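Local coordinates for carboxylase (Deinococcus radiodurans, PDB 5H80), which probably uses ATP to carboxylate biotin with bicarbonate, as the biotin carboxylase domain of a single-chain bacterial carboxylase, at residues R40-V45 and L422-V427; A44-R49 and G401-T406; E268-P273 and E329-T334; T281-A286 and F302-T307. All coordinates share one frame; numbering follows the deposited sequence.

Contact 1 of 4, residues R40-V45 and L422-V427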
loop_
_atom_site.group_PDB
_atom_site.type_symbol
_atom_site.label_atom_id
_atom_site.label_comp_id
_atom_site.label_asym_id
_atom_site.label_seq_id
_atom_site.Cartn_x
_atom_site.Cartn_y
_atom_site.Cartn_z
ATOM N N ARG A 40 -1.142 -9.887 21.024
ATOM C CA ARG A 40 -0.540 -10.901 20.165
ATOM C C ARG A 40 -1.086 -10.862 18.767
ATOM O O ARG A 40 -2.042 -10.116 18.499
ATOM C CB ARG A 40 -0.747 -12.269 20.867
ATOM C CG ARG A 40 -2.167 -12.519 21.279
ATOM C CD ARG A 40 -2.997 -13.090 20.185
ATOM N NE ARG A 40 -2.443 -14.261 19.406
ATOM C CZ ARG A 40 -2.940 -14.700 18.232
ATOM N NH1 ARG A 40 -2.414 -15.731 17.568
ATOM N NH2 ARG A 40 -4.024 -14.117 17.693
ATOM N N GLY A 41 -0.525 -11.648 17.833
ATOM C CA GLY A 41 -1.179 -11.847 16.563
ATOM C C GLY A 41 -0.998 -10.598 15.701
ATOM O O GLY A 41 -0.038 -9.821 15.975
ATOM N N GLU A 42 -1.983 -10.350 14.825
ATOM C CA GLU A 42 -1.843 -9.299 13.781
ATOM C C GLU A 42 -1.673 -7.882 14.411
ATOM O O GLU A 42 -0.753 -7.122 14.019
ATOM C CB GLU A 42 -2.916 -9.360 12.728
ATOM C CG GLU A 42 -4.260 -8.898 13.188
ATOM C CD GLU A 42 -4.447 -7.365 13.153
ATOM O OE1 GLU A 42 -5.480 -6.955 13.633
ATOM O OE2 GLU A 42 -3.533 -6.559 12.802
ATOM N N VAL A 43 -2.350 -7.591 15.517
ATOM C CA VAL A 43 -2.169 -6.317 16.201
ATOM C C VAL A 43 -0.759 -6.065 16.869
ATOM O O VAL A 43 -0.297 -4.876 16.826
ATOM C CB VAL A 43 -3.354 -5.930 17.127
ATOM C CG1 VAL A 43 -3.338 -6.606 18.476
ATOM C CG2 VAL A 43 -3.446 -4.405 17.243
ATOM N N ALA A 44 -0.090 -7.124 17.369
ATOM C CA ALA A 44 1.093 -6.990 18.045
ATOM C C ALA A 44 2.063 -6.695 16.888
ATOM O O ALA A 44 2.950 -5.886 17.080
ATOM C CB ALA A 44 1.513 -8.246 18.644
ATOM N N VAL A 45 1.851 -7.385 15.799
ATOM C CA VAL A 45 2.750 -7.096 14.586
ATOM C C VAL A 45 2.606 -5.605 14.109
ATOM O O VAL A 45 3.639 -4.842 13.870
ATOM C CB VAL A 45 2.413 -8.129 13.465
ATOM C CG1 VAL A 45 3.079 -7.778 12.155
ATOM C CG2 VAL A 45 2.836 -9.594 13.698
ATOM N N LEU A 422 -6.945 -14.670 10.464
ATOM C CA LEU A 422 -5.656 -15.043 9.848
ATOM C C LEU A 422 -4.987 -13.848 9.173
ATOM O O LEU A 422 -3.793 -13.653 9.334
ATOM C CB LEU A 422 -5.850 -16.095 8.775
ATOM C CG LEU A 422 -6.173 -17.585 9.193
ATOM C CD1 LEU A 422 -6.495 -18.402 7.940
ATOM C CD2 LEU A 422 -5.076 -18.158 10.090
ATOM N N ALA A 423 -5.811 -13.032 8.445
ATOM C CA ALA A 423 -5.227 -11.833 7.850
ATOM C C ALA A 423 -6.275 -10.789 7.525
ATOM O O ALA A 423 -7.424 -11.141 7.228
ATOM C CB ALA A 423 -4.474 -12.210 6.571
ATOM N N LYS A 424 -5.855 -9.548 7.469
ATOM C CA LYS A 424 -6.752 -8.487 7.011
ATOM C C LYS A 424 -6.277 -7.974 5.638
ATOM O O LYS A 424 -5.167 -7.623 5.567
ATOM C CB LYS A 424 -6.880 -7.373 7.987
ATOM C CG LYS A 424 -7.204 -7.799 9.433
ATOM C CD LYS A 424 -7.294 -6.621 10.425
ATOM C CE LYS A 424 -6.034 -5.756 10.604
ATOM N NZ LYS A 424 -6.025 -4.733 11.696
ATOM N N VAL A 425 -7.146 -7.965 4.650
ATOM C CA VAL A 425 -6.819 -7.517 3.312
ATOM C C VAL A 425 -7.505 -6.229 3.036
ATOM O O VAL A 425 -8.761 -6.177 3.021
ATOM C CB VAL A 425 -7.233 -8.546 2.272
ATOM C CG1 VAL A 425 -6.996 -8.095 0.763
ATOM C CG2 VAL A 425 -6.534 -9.893 2.578
ATOM N N VAL A 426 -6.702 -5.206 2.746
ATOM C CA VAL A 426 -7.215 -3.848 2.581
ATOM C C VAL A 426 -6.990 -3.519 1.121
ATOM O O VAL A 426 -5.843 -3.659 0.639
ATOM C CB VAL A 426 -6.600 -2.824 3.493
ATOM C CG1 VAL A 426 -7.219 -1.474 3.338
ATOM C CG2 VAL A 426 -6.711 -3.309 4.981
ATOM N N VAL A 427 -8.051 -3.088 0.462
ATOM C CA VAL A 427 -7.874 -2.709 -0.938
ATOM C C VAL A 427 -8.299 -1.274 -1.124
ATOM O O VAL A 427 -9.254 -0.808 -0.497
ATOM C CB VAL A 427 -8.599 -3.631 -1.824
ATOM C CG1 VAL A 427 -8.671 -3.107 -3.203
ATOM C CG2 VAL A 427 -7.935 -4.998 -1.861
HETATM O O HOH W 1 -3.410 -4.077 11.614
#
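Glu42 and Lys424 carry this contact alone, and the evidence for a specific pairing lies in their polar ends. Lys424 NZ donates to Glu42 OE1 at 3.0 Å, a hydrogen bond that is also a salt bridge. The ammonium comes from above the carboxylate, 45° out of its plane, and the two side chains cross at about a right angle; Lys424 CE lies 3.3 Å from Glu42 OE1. Two bends in the glutamate bring this about: the first torsion (73°) tucks CG over the backbone, with the N and the carbonyl carbon on its two sides, and the chain folds again at chi2 (83°). Helix 42-53 of the N-terminal domain thus meets strand 421-429 of an antiparallel sheet through one buried ion pair, just after the N-cap residue Gly41, whose O accepts from both Ala44 N and Val45 N. On the strand, Leu422 and Ala423 both face Val373 in a classic beta bulge, directly before Lys424. The tight side of the pair is completed by Tyr111 OH, hydrogen-bonded to Glu42 OE1, and by Val323 O, hydrogen-bonded to Lys424 NZ. With an alanine at Glu42, the Lys424 ammonium is likely to lose its nearby opposite charge, and Tyr111 this partner. The looser side is filled by one bound water: water 1 donates to Glu42 OE2 at 2.8 Å and accepts from Lys424 NZ at 2.7 Å, whereas the direct separation of OE2 from NZ is 3.3 Å. The remaining backbone stays distant, with Glu42 CA and Ala423 CA 7.3 Å apart.

Contact 2 of 4, residues A44-R49 and G401-T406; sequences AVRIER and GVRVDT
Strand 402-406, an edge strand, within this chain, of the five-stranded antiparallel sheet, packs against helix 42-53 of the N-terminal domain. The short axes approach to 8.5 Å at 113°. Three side chains define the polar centre. Arg403, extended from CG to NE, grips Asp405 side-on: NE donates to OD1 of Asp405 at 2.7 Å, nearly straight at 177°, while NH2 of Arg403 reaches OD2 of Asp405 at 2.9 Å. This two-nitrogen grip, one to each oxygen on its syn side though tilted from the carboxylate plane, would resist rotation of the carboxylate. Arg46 bends at chi2 (69°) and lays NE, hydrogen-bonded to His325 NE2, at the edge of the Arg403 guanidinium, 3.3 Å from its NH2, with the two planes steeply inclined. The like charges are probably offset by acids around them: Glu329 pairs with both, Asp335 with Arg46 and Glu330 with Arg403. The aliphatic Arg46 CD, rather than an N-H, rests on Asp405 OD2, at 3.5 Å. Were a leucine to stand at Arg403, the Asp405 carboxylate would probably be freer to turn and Glu330 would lose a charged mate. Beside this cluster Val45 CG1 touches Thr406 O at 3.5 Å and lies over a face of the Arg49 guanidinium. Water 3 links Arg49 NH1 to Val404 O and Thr406 N. Arg49 NH2 forms a salt bridge with Glu447 of the second subunit, whose Pro400 packs on Arg46, Arg403 and Asp405. Such a charged network, joining the N-terminal, ATP-binding and C-terminal regions beside a subunit boundary, fits the homodimers that biotin carboxylases form.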
loop_
_atom_site.group_PDB
_atom_site.type_symbol
_atom_site.label_atom_id
_atom_site.label_comp_id
_atom_site.label_asym_id
_atom_site.label_seq_id
_atom_site.Cartn_x
_atom_site.Cartn_y
_atom_site.Cartn_z
ATOM N N ALA A 44 -0.090 -7.124 17.369
ATOM C CA ALA A 44 1.093 -6.990 18.045
ATOM C C ALA A 44 2.063 -6.695 16.888
ATOM O O ALA A 44 2.950 -5.886 17.080
ATOM C CB ALA A 44 1.513 -8.246 18.644
ATOM N N VAL A 45 1.851 -7.385 15.799
ATOM C CA VAL A 45 2.750 -7.096 14.586
ATOM C C VAL A 45 2.606 -5.605 14.109
ATOM O O VAL A 45 3.639 -4.842 13.870
ATOM C CB VAL A 45 2.413 -8.129 13.465
ATOM C CG1 VAL A 45 3.079 -7.778 12.155
ATOM C CG2 VAL A 45 2.836 -9.594 13.698
ATOM N N ARG A 46 1.395 -5.170 13.924
ATOM C CA ARG A 46 1.048 -3.831 13.635
ATOM C C ARG A 46 1.754 -2.766 14.514
ATOM O O ARG A 46 2.395 -1.738 14.100
ATOM C CB ARG A 46 -0.477 -3.693 13.682
ATOM C CG ARG A 46 -0.940 -2.241 13.362
ATOM C CD ARG A 46 -0.732 -1.748 11.899
ATOM N NE ARG A 46 -0.977 -0.329 11.631
ATOM C CZ ARG A 46 0.014 0.564 11.643
ATOM N NH1 ARG A 46 1.199 0.304 12.126
ATOM N NH2 ARG A 46 -0.193 1.787 11.279
ATOM N N ILE A 47 1.595 -2.947 15.859
ATOM C CA ILE A 47 2.228 -2.136 16.839
ATOM C C ILE A 47 3.757 -2.143 16.713
ATOM O O ILE A 47 4.345 -1.057 16.817
ATOM C CB ILE A 47 1.706 -2.362 18.303
ATOM C CG1 ILE A 47 0.232 -2.092 18.342
ATOM C CG2 ILE A 47 2.437 -1.497 19.251
ATOM C CD1 ILE A 47 -0.489 -2.651 19.581
ATOM N N GLU A 48 4.422 -3.304 16.611
ATOM C CA GLU A 48 5.877 -3.429 16.423
ATOM C C GLU A 48 6.360 -2.615 15.234
ATOM O O GLU A 48 7.262 -1.817 15.438
ATOM C CB GLU A 48 6.314 -4.878 16.208
ATOM C CG GLU A 48 6.077 -5.661 17.483
ATOM C CD GLU A 48 6.070 -7.167 17.299
ATOM O OE1 GLU A 48 5.971 -7.642 16.184
ATOM O OE2 GLU A 48 6.095 -7.905 18.323
ATOM N N ARG A 49 5.515 -2.508 14.199
ATOM C CA ARG A 49 5.878 -1.760 12.936
ATOM C C ARG A 49 5.765 -0.240 13.212
ATOM O O ARG A 49 6.647 0.474 12.902
ATOM C CB ARG A 49 5.054 -2.186 11.750
ATOM C CG ARG A 49 5.373 -3.546 11.157
ATOM C CD ARG A 49 4.284 -4.181 10.378
ATOM N NE ARG A 49 4.804 -5.342 9.695
ATOM C CZ ARG A 49 4.050 -6.224 8.998
ATOM N NH1 ARG A 49 2.713 -6.066 8.859
ATOM N NH2 ARG A 49 4.658 -7.283 8.452
ATOM N N GLY A 401 -2.414 -0.926 -4.653
ATOM C CA GLY A 401 -3.714 -0.852 -4.035
ATOM C C GLY A 401 -4.079 -1.964 -3.108
ATOM O O GLY A 401 -5.250 -2.082 -2.762
ATOM N N VAL A 402 -3.137 -2.835 -2.709
ATOM C CA VAL A 402 -3.474 -3.902 -1.777
ATOM C C VAL A 402 -2.511 -3.777 -0.586
ATOM O O VAL A 402 -1.323 -3.622 -0.761
ATOM C CB VAL A 402 -3.220 -5.284 -2.502
ATOM C CG1 VAL A 402 -3.084 -6.445 -1.517
ATOM C CG2 VAL A 402 -4.235 -5.457 -3.559
ATOM N N ARG A 403 -3.003 -4.021 0.625
ATOM C CA ARG A 403 -2.173 -4.075 1.820
ATOM C C ARG A 403 -2.722 -5.253 2.635
ATOM O O ARG A 403 -3.945 -5.369 2.797
ATOM C CB ARG A 403 -2.377 -2.808 2.653
ATOM C CG ARG A 403 -2.046 -2.943 4.130
ATOM C CD ARG A 403 -2.209 -1.641 4.866
ATOM N NE ARG A 403 -2.046 -1.836 6.301
ATOM C CZ ARG A 403 -2.163 -0.808 7.189
ATOM N NH1 ARG A 403 -2.439 0.458 6.802
ATOM N NH2 ARG A 403 -1.993 -1.036 8.519
ATOM N N VAL A 404 -1.817 -6.042 3.216
ATOM C CA VAL A 404 -2.208 -7.182 4.061
ATOM C C VAL A 404 -1.513 -7.138 5.417
ATOM O O VAL A 404 -0.302 -7.174 5.465
ATOM C CB VAL A 404 -1.897 -8.540 3.399
ATOM C CG1 VAL A 404 -2.327 -9.698 4.322
ATOM C CG2 VAL A 404 -2.618 -8.720 2.068
ATOM N N ASP A 405 -2.312 -7.128 6.496
ATOM C CA ASP A 405 -1.821 -7.111 7.863
ATOM C C ASP A 405 -2.117 -8.537 8.449
ATOM O O ASP A 405 -3.302 -8.969 8.587
ATOM C CB ASP A 405 -2.434 -6.015 8.797
ATOM C CG ASP A 405 -1.980 -4.604 8.466
ATOM O OD1 ASP A 405 -1.558 -4.352 7.290
ATOM O OD2 ASP A 405 -1.946 -3.766 9.362
ATOM N N THR A 406 -1.035 -9.224 8.816
ATOM C CA THR A 406 -1.107 -10.607 9.336
ATOM C C THR A 406 0.060 -10.801 10.379
ATOM O O THR A 406 0.926 -9.987 10.574
ATOM C CB THR A 406 -1.101 -11.634 8.176
ATOM O OG1 THR A 406 -1.365 -13.021 8.579
ATOM C CG2 THR A 406 0.202 -11.558 7.395
HETATM O O HOH W 2 0.681 -4.707 10.265
HETATM O O HOH W 3 1.458 -8.124 7.538
#

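Contact 3 of 4, residues E268-P273 and E329-T334; sequences EFAPAP and EEWCGT. With EDO (1,2-ethanediol), chain G.
One face of the Trp331 indole is laid against the peptide that joins Ala270 to Pro271. Pro271 N stands 3.6 Å above the ring plane, over its centre, and Ala270 C is displaced toward the rim. Pro271 CD makes a CH-pi contact with the five-membered ring, 3.8 Å from its centroid and only 20° off the normal, so the approach is truly from above. The cis peptide bond before Pro271 probably brings Ala270 and the proline ring to the same indole face: Ala270 CB meets Trp331 CE3 at 3.4 Å, and Pro271 CB meets CZ2 of Trp331 at 3.5 Å. Trp331 CG points opposite to its backbone N (chi1 -179°), which throws the ring from the last turn of helix 325-332 toward the strand end. At the indole's nitrogen, NE1 has a weak hydrogen bond to Pro364 O. Glu330 serves another surface: its OE2 forms a salt bridge with Arg403, and a 1,2-ethanediol, probably from the crystallisation liquor, donates from O1 to OE2 of Glu330 at 2.7 Å and is also hydrogen-bonded to Arg430 of the second subunit. Proline against tryptophan by CH-pi contact, at a cis-proline after the end of the strand, is here the join between strand 264-270 and a helix of the ATP-binding (ATP-grasp) region.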
loop_
_atom_site.group_PDB
_atom_site.type_symbol
_atom_site.label_atom_id
_atom_site.label_comp_id
_atom_site.label_asym_id
_atom_site.label_seq_id
_atom_site.Cartn_x
_atom_site.Cartn_y
_atom_site.Cartn_z
ATOM N N GLU A 268 -15.388 -3.966 5.866
ATOM C CA GLU A 268 -15.458 -2.639 6.491
ATOM C C GLU A 268 -15.013 -1.654 5.422
ATOM O O GLU A 268 -13.911 -1.769 4.913
ATOM C CB GLU A 268 -14.577 -2.648 7.744
ATOM C CG GLU A 268 -15.109 -3.699 8.772
ATOM C CD GLU A 268 -14.050 -4.400 9.570
ATOM O OE1 GLU A 268 -13.093 -4.939 8.984
ATOM O OE2 GLU A 268 -14.218 -4.403 10.798
ATOM N N PHE A 269 -15.806 -0.611 5.199
ATOM C CA PHE A 269 -15.606 0.369 4.105
ATOM C C PHE A 269 -15.238 1.796 4.633
ATOM O O PHE A 269 -15.709 2.256 5.632
ATOM C CB PHE A 269 -16.850 0.417 3.255
ATOM C CG PHE A 269 -17.134 -0.785 2.582
ATOM C CD1 PHE A 269 -16.854 -0.914 1.237
ATOM C CD2 PHE A 269 -17.745 -1.864 3.214
ATOM C CE1 PHE A 269 -17.178 -2.023 0.568
ATOM C CE2 PHE A 269 -18.110 -3.002 2.485
ATOM C CZ PHE A 269 -17.735 -3.110 1.189
ATOM N N ALA A 270 -14.298 2.539 3.991
ATOM C CA ALA A 270 -14.014 3.942 4.376
ATOM C C ALA A 270 -13.836 4.598 2.935
ATOM O O ALA A 270 -12.943 4.141 2.128
ATOM C CB ALA A 270 -12.870 4.136 5.286
ATOM N N PRO A 271 -14.705 5.525 2.550
ATOM C CA PRO A 271 -15.855 6.033 3.244
ATOM C C PRO A 271 -16.990 5.071 3.343
ATOM O O PRO A 271 -17.044 3.991 2.730
ATOM C CB PRO A 271 -16.303 7.198 2.359
ATOM C CG PRO A 271 -15.923 6.762 0.966
ATOM C CD PRO A 271 -14.652 6.002 1.129
ATOM N N ALA A 272 -17.978 5.463 4.132
ATOM C CA ALA A 272 -19.276 4.854 4.005
ATOM C C ALA A 272 -19.940 5.076 2.624
ATOM O O ALA A 272 -20.191 6.256 2.343
ATOM C CB ALA A 272 -20.197 5.421 5.096
ATOM N N PRO A 273 -20.217 4.013 1.865
ATOM C CA PRO A 273 -20.795 4.237 0.483
ATOM C C PRO A 273 -22.133 4.878 0.475
ATOM O O PRO A 273 -22.983 4.563 1.337
ATOM C CB PRO A 273 -20.718 2.896 -0.199
ATOM C CG PRO A 273 -19.876 2.012 0.684
ATOM C CD PRO A 273 -19.832 2.593 2.070
ATOM N N GLU A 329 -6.744 4.349 7.485
ATOM C CA GLU A 329 -5.311 4.620 7.142
ATOM C C GLU A 329 -5.150 4.694 5.635
ATOM O O GLU A 329 -4.504 5.629 5.137
ATOM C CB GLU A 329 -4.423 3.491 7.767
ATOM C CG GLU A 329 -4.308 3.651 9.291
ATOM C CD GLU A 329 -3.165 2.793 9.891
ATOM O OE1 GLU A 329 -2.831 1.754 9.300
ATOM O OE2 GLU A 329 -2.596 3.176 10.906
ATOM N N GLU A 330 -5.599 3.730 4.885
ATOM C CA GLU A 330 -5.304 3.697 3.446
ATOM C C GLU A 330 -6.172 4.739 2.683
ATOM O O GLU A 330 -5.663 5.379 1.687
ATOM C CB GLU A 330 -5.466 2.272 2.939
ATOM C CG GLU A 330 -4.497 1.179 3.424
ATOM C CD GLU A 330 -3.137 1.566 3.293
ATOM O OE1 GLU A 330 -2.737 1.950 2.149
ATOM O OE2 GLU A 330 -2.448 1.648 4.279
ATOM N N TRP A 331 -7.454 4.869 3.025
ATOM C CA TRP A 331 -8.273 5.941 2.481
ATOM C C TRP A 331 -7.664 7.340 2.726
ATOM O O TRP A 331 -7.551 8.151 1.758
ATOM C CB TRP A 331 -9.718 5.852 3.008
ATOM C CG TRP A 331 -10.631 6.892 2.489
ATOM C CD1 TRP A 331 -10.680 7.437 1.177
ATOM C CD2 TRP A 331 -11.607 7.542 3.224
ATOM N NE1 TRP A 331 -11.672 8.355 1.098
ATOM C CE2 TRP A 331 -12.305 8.415 2.335
ATOM C CE3 TRP A 331 -12.092 7.401 4.563
ATOM C CZ2 TRP A 331 -13.395 9.162 2.732
ATOM C CZ3 TRP A 331 -13.110 8.189 4.963
ATOM C CH2 TRP A 331 -13.790 9.100 4.045
ATOM N N CYS A 332 -7.307 7.676 3.974
ATOM C CA CYS A 332 -6.918 9.016 4.399
ATOM C C CYS A 332 -5.420 9.279 4.136
ATOM O O CYS A 332 -4.989 10.425 4.156
ATOM C CB CYS A 332 -7.250 9.254 5.862
ATOM S SG CYS A 332 -9.046 9.283 6.226
ATOM N N GLY A 333 -4.600 8.228 3.951
ATOM C CA GLY A 333 -3.138 8.332 3.911
ATOM C C GLY A 333 -2.571 8.844 5.195
ATOM O O GLY A 333 -2.092 9.998 5.268
ATOM N N THR A 334 -2.812 8.071 6.282
ATOM C CA THR A 334 -2.390 8.487 7.587
ATOM C C THR A 334 -1.986 7.177 8.296
ATOM O O THR A 334 -2.624 6.126 8.052
ATOM C CB THR A 334 -3.546 9.231 8.353
ATOM O OG1 THR A 334 -3.052 9.908 9.470
ATOM C CG2 THR A 334 -4.653 8.398 8.953
HETATM C C1 EDO G . -0.208 3.080 6.297
HETATM O O1 EDO G . -0.951 3.702 5.232
HETATM C C2 EDO G . 0.189 3.999 7.409
HETATM O O2 EDO G . 0.890 5.047 6.706
#

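Contact 4 of 4, residues T281-A286 and F302-T307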
loop_
_atom_site.group_PDB
_atom_site.type_symbol
_atom_site.label_atom_id
_atom_site.label_comp_id
_atom_site.label_asym_id
_atom_site.label_seq_id
_atom_site.Cartn_x
_atom_site.Cartn_y
_atom_site.Cartn_z
ATOM N N THR A 281 -21.909 14.840 8.410
ATOM C CA THR A 281 -21.480 15.910 9.224
ATOM C C THR A 281 -22.209 15.743 10.562
ATOM O O THR A 281 -21.611 16.084 11.563
ATOM C CB THR A 281 -21.610 17.365 8.709
ATOM O OG1 THR A 281 -22.557 18.135 9.439
ATOM C CG2 THR A 281 -21.530 17.502 7.422
ATOM N N ALA A 282 -23.422 15.241 10.513
ATOM C CA ALA A 282 -24.082 14.993 11.841
ATOM C C ALA A 282 -23.463 13.925 12.734
ATOM O O ALA A 282 -23.244 14.146 14.001
ATOM C CB ALA A 282 -25.543 14.740 11.671
ATOM N N LEU A 283 -23.118 12.815 12.108
ATOM C CA LEU A 283 -22.402 11.749 12.800
ATOM C C LEU A 283 -21.102 12.196 13.383
ATOM O O LEU A 283 -20.807 12.012 14.539
ATOM C CB LEU A 283 -22.145 10.604 11.864
ATOM C CG LEU A 283 -22.971 9.385 11.603
ATOM C CD1 LEU A 283 -24.044 8.915 12.618
ATOM C CD2 LEU A 283 -23.257 9.141 10.185
ATOM N N ILE A 284 -20.284 12.914 12.607
ATOM C CA ILE A 284 -19.014 13.390 13.107
ATOM C C ILE A 284 -19.133 14.417 14.218
ATOM O O ILE A 284 -18.432 14.322 15.218
ATOM C CB ILE A 284 -18.154 13.886 11.962
ATOM C CG1 ILE A 284 -18.015 12.666 10.992
ATOM C CG2 ILE A 284 -16.896 14.491 12.515
ATOM C CD1 ILE A 284 -17.227 13.145 9.716
ATOM N N GLY A 285 -20.151 15.271 14.117
ATOM C CA GLY A 285 -20.432 16.290 15.132
ATOM C C GLY A 285 -20.757 15.609 16.475
ATOM O O GLY A 285 -20.220 16.077 17.492
ATOM N N ALA A 286 -21.655 14.637 16.445
ATOM C CA ALA A 286 -21.964 13.812 17.645
ATOM C C ALA A 286 -20.735 13.192 18.277
ATOM O O ALA A 286 -20.465 13.337 19.486
ATOM C CB ALA A 286 -22.993 12.694 17.358
ATOM N N PHE A 302 -16.542 6.093 17.870
ATOM C CA PHE A 302 -17.906 6.231 18.260
ATOM C C PHE A 302 -18.764 5.557 17.171
ATOM O O PHE A 302 -18.734 5.984 15.977
ATOM C CB PHE A 302 -18.209 7.680 18.431
ATOM C CG PHE A 302 -17.453 8.289 19.510
ATOM C CD1 PHE A 302 -17.966 8.220 20.827
ATOM C CD2 PHE A 302 -16.138 8.757 19.319
ATOM C CE1 PHE A 302 -17.238 8.734 21.898
ATOM C CE2 PHE A 302 -15.382 9.216 20.411
ATOM C CZ PHE A 302 -15.960 9.232 21.681
ATOM N N GLU A 303 -19.491 4.543 17.590
ATOM C CA GLU A 303 -20.318 3.620 16.753
ATOM C C GLU A 303 -21.816 4.105 16.746
ATOM O O GLU A 303 -22.356 4.471 17.791
ATOM C CB GLU A 303 -20.236 2.170 17.080
ATOM C CG GLU A 303 -18.824 1.673 17.071
ATOM C CD GLU A 303 -18.746 0.172 17.396
ATOM O OE1 GLU A 303 -19.795 -0.406 17.777
ATOM O OE2 GLU A 303 -17.666 -0.396 17.245
ATOM N N PHE A 304 -22.407 4.080 15.574
ATOM C CA PHE A 304 -23.821 4.438 15.419
ATOM C C PHE A 304 -24.538 3.439 14.509
ATOM O O PHE A 304 -23.940 2.822 13.626
ATOM C CB PHE A 304 -23.954 5.830 14.778
ATOM C CG PHE A 304 -23.291 6.906 15.497
ATOM C CD1 PHE A 304 -23.967 7.729 16.435
ATOM C CD2 PHE A 304 -21.918 7.214 15.259
ATOM C CE1 PHE A 304 -23.406 8.744 17.056
ATOM C CE2 PHE A 304 -21.285 8.306 15.948
ATOM C CZ PHE A 304 -22.023 9.059 16.899
ATOM N N LEU A 305 -25.847 3.301 14.741
ATOM C CA LEU A 305 -26.775 2.734 13.787
ATOM C C LEU A 305 -27.515 3.898 13.114
ATOM O O LEU A 305 -27.954 4.878 13.765
ATOM C CB LEU A 305 -27.805 1.779 14.434
ATOM C CG LEU A 305 -27.207 0.531 15.127
ATOM C CD1 LEU A 305 -28.358 -0.263 15.737
ATOM C CD2 LEU A 305 -26.369 -0.222 14.140
ATOM N N VAL A 306 -27.601 3.810 11.776
ATOM C CA VAL A 306 -28.138 4.832 10.982
ATOM C C VAL A 306 -29.226 4.288 10.010
ATOM O O VAL A 306 -29.021 3.271 9.290
ATOM C CB VAL A 306 -26.950 5.517 10.139
ATOM C CG1 VAL A 306 -27.477 6.666 9.265
ATOM C CG2 VAL A 306 -25.799 5.998 11.018
ATOM N N THR A 307 -30.443 4.916 10.053
ATOM C CA THR A 307 -31.609 4.440 9.388
ATOM C C THR A 307 -31.437 4.987 7.905
ATOM O O THR A 307 -30.673 5.929 7.730
ATOM C CB THR A 307 -32.916 5.071 9.924
ATOM O OG1 THR A 307 -33.014 6.468 9.651
ATOM C CG2 THR A 307 -33.045 4.739 11.402
#
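Ala286 N donates to Ala282 O at 3.0 Å, the shortest backbone bond of this helical turn, and the CB of Ala286 meets Phe304 CZ at 3.8 Å, obliquely to the ring. The side-chain contacts across the segments are apolar. The Leu283 CD1 methyl lies over one face of Phe304, 3.9 Å from the ring centroid and 25° off the normal; this CH-pi contact is offset toward the rim, since the same methyl is 3.6 Å from Phe304 CG. The ring is aimed at the helix by its first torsion, with CG opposite the carbonyl carbon (chi1 -57°), and the two side chains slide past each other in opposite directions. Leu283 CD1 also reaches Val306 CG2 tip to tip, at 3.8 Å, so that one leucine branch spans two alternate residues of the strand. The axes of 281-286 and 302-306 come within 9.6 Å, at 138° between their directions, a spacing that suits a helix packed on a sheet. Glu303, on the other face of the sheet, is paired with Lys265. Strand 299-306 is an inner strand between 236-245 and 312-318, and the helix extends its apolar cover to both, with Ile284 on Val240 and Leu283 on Phe312.

In the fold
From the N terminus, residues 40-49 start both long closures: contact 1 ties the first turn of helix 42-53 to strand 421-429, and contact 2 ties its next turns to the adjacent strand 402-406. Contact 2 therefore lies almost wholly within the loop of contact 1, with Ala44 and Val45 common to the two. Contact 3 is nested inside both, and contact 4 inside contact 3; contacts 3 and 4 both lie within the ATP-binding range. Salt bridges couple contacts 2 and 3 directly. Contact 4 stands apart, its centre about 27 Å from that of contact 1, across the chain's centre.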